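Local structure of 3-methyladenine dna-glycosylase (Archaeoglobus fulgidus, 2JHJ) at residues A141-R146 with C178-R183. The protein is an AlkA-type DNA glycosylase of the helix-hairpin-helix superfamily, a family of base excision DNA repair proteins. Sequence-based numbering, arbitrary orientation.
Sequences AKIVGR and CGLSRR
Cys178 presses its side chain against one flank of the helix 133-147, meeting Lys142, Ile143 and Arg146 over little more than one turn. With SG anti to its own carbonyl carbon (chi1 -66°), the sulfur rests on the helix backbone, Cys178 SG lying 3.9 Å from Ile143 CA. On one side of it runs the aliphatic start of the arginine, where Arg146 CG comes within 3.8 Å of Cys178 SG; the guanidinium stands obliquely to the sulfur and forms a salt bridge with Glu177. Ile143 reaches in with its longer branch: Ile143 CG1 lies 3.8 Å from Cys178 CB, and the extended chi2 of 169° carries the chain onward, so that Ile143 CD1 meets Leu180 CD2 at 4.3 Å. Lys142 lays CB and CG against the carbonyl oxygen, Lys142 CB 3.9 Å from Cys178 O, before a bend at chi2 leads the amino group away. No hydrogen bond crosses the contact; it is held by van der Waals packing round the buried cysteine. Gly179, with positive phi, closes the helix 164-177 in a Schellman motif, and Ser181 N-caps the helix 182-192, its OG accepting a hydrogen bond from Lys184 N. The helix 133-147 thus packs on the turn joining these two helices, while Ile127 of the helix 118-128 and Leu175 of the helix 164-177 both touch Ile143 and Leu180.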
# COMPACT_ATOMS: atom_id res chain seq x y z
N ALA A 141 -5.07 6.41 -11.30
CA ALA A 141 -6.48 6.61 -11.56
C ALA A 141 -6.83 6.60 -13.07
O ALA A 141 -7.86 6.05 -13.46
CB ALA A 141 -6.97 7.91 -10.90
N LYS A 142 -6.00 7.20 -13.91
CA LYS A 142 -6.24 7.21 -15.36
C LYS A 142 -6.19 5.78 -15.91
O LYS A 142 -7.04 5.37 -16.71
CB LYS A 142 -5.19 8.07 -16.09
CG LYS A 142 -5.32 9.59 -15.83
CD LYS A 142 -6.52 10.20 -16.59
CE LYS A 142 -6.62 11.75 -16.41
NZ LYS A 142 -7.73 12.37 -17.27
N ILE A 143 -5.18 5.03 -15.46
CA ILE A 143 -4.93 3.64 -15.88
C ILE A 143 -6.06 2.73 -15.41
O ILE A 143 -6.54 1.85 -16.16
CB ILE A 143 -3.56 3.18 -15.29
CG1 ILE A 143 -2.41 3.87 -16.06
CG2 ILE A 143 -3.40 1.64 -15.31
CD1 ILE A 143 -1.01 3.68 -15.36
N VAL A 144 -6.49 2.96 -14.17
CA VAL A 144 -7.66 2.27 -13.61
C VAL A 144 -8.91 2.56 -14.44
O VAL A 144 -9.67 1.65 -14.81
CB VAL A 144 -7.86 2.62 -12.11
CG1 VAL A 144 -9.32 2.36 -11.65
CG2 VAL A 144 -6.85 1.85 -11.27
N GLY A 145 -9.11 3.85 -14.71
CA GLY A 145 -10.22 4.31 -15.51
C GLY A 145 -10.27 3.65 -16.88
O GLY A 145 -11.32 3.18 -17.29
N ARG A 146 -9.13 3.58 -17.56
CA ARG A 146 -9.06 3.02 -18.91
C ARG A 146 -9.12 1.50 -18.93
O ARG A 146 -9.84 0.93 -19.75
CB ARG A 146 -7.78 3.46 -19.64
CG ARG A 146 -7.78 4.86 -20.24
CD ARG A 146 -8.46 4.91 -21.59
NE ARG A 146 -7.99 3.90 -22.55
CZ ARG A 146 -6.89 4.01 -23.30
NH1 ARG A 146 -6.08 5.07 -23.20
NH2 ARG A 146 -6.59 3.05 -24.17
N CYS A 178 -2.15 7.19 -21.13
CA CYS A 178 -2.59 7.60 -19.80
C CYS A 178 -1.69 8.66 -19.17
O CYS A 178 -2.01 9.15 -18.10
CB CYS A 178 -2.73 6.40 -18.88
SG CYS A 178 -4.05 5.23 -19.37
N GLY A 179 -0.58 9.00 -19.82
CA GLY A 179 0.36 10.01 -19.27
C GLY A 179 1.68 9.45 -18.78
O GLY A 179 2.52 10.20 -18.27
N LEU A 180 1.87 8.15 -18.95
CA LEU A 180 3.08 7.48 -18.49
C LEU A 180 4.21 7.58 -19.50
O LEU A 180 3.99 7.45 -20.70
CB LEU A 180 2.76 5.99 -18.23
CG LEU A 180 3.46 5.26 -17.10
CD1 LEU A 180 3.14 5.91 -15.76
CD2 LEU A 180 2.96 3.81 -17.09
N SER A 181 5.42 7.80 -19.01
CA SER A 181 6.59 7.87 -19.88
C SER A 181 6.76 6.56 -20.63
O SER A 181 6.35 5.48 -20.13
CB SER A 181 7.85 8.16 -19.06
OG SER A 181 8.23 7.03 -18.29
N ARG A 182 7.35 6.62 -21.82
CA ARG A 182 7.62 5.41 -22.59
C ARG A 182 8.31 4.30 -21.76
O ARG A 182 7.90 3.14 -21.79
CB ARG A 182 8.48 5.74 -23.81
CG ARG A 182 9.07 4.53 -24.49
CD ARG A 182 9.80 4.92 -25.80
NE ARG A 182 11.10 4.25 -25.89
CZ ARG A 182 11.63 3.78 -27.03
NH1 ARG A 182 10.97 3.87 -28.18
NH2 ARG A 182 12.83 3.19 -27.00
N ARG A 183 9.39 4.64 -21.06
CA ARG A 183 10.14 3.61 -20.38
C ARG A 183 9.34 2.97 -19.23
O ARG A 183 9.39 1.77 -19.04
CB ARG A 183 11.51 4.12 -19.92
CG ARG A 183 12.33 3.07 -19.23
CD ARG A 183 12.67 1.89 -20.15
NE ARG A 183 12.93 0.69 -19.36
CZ ARG A 183 12.72 -0.55 -19.78
NH1 ARG A 183 12.21 -0.78 -21.00
NH2 ARG A 183 13.00 -1.57 -18.99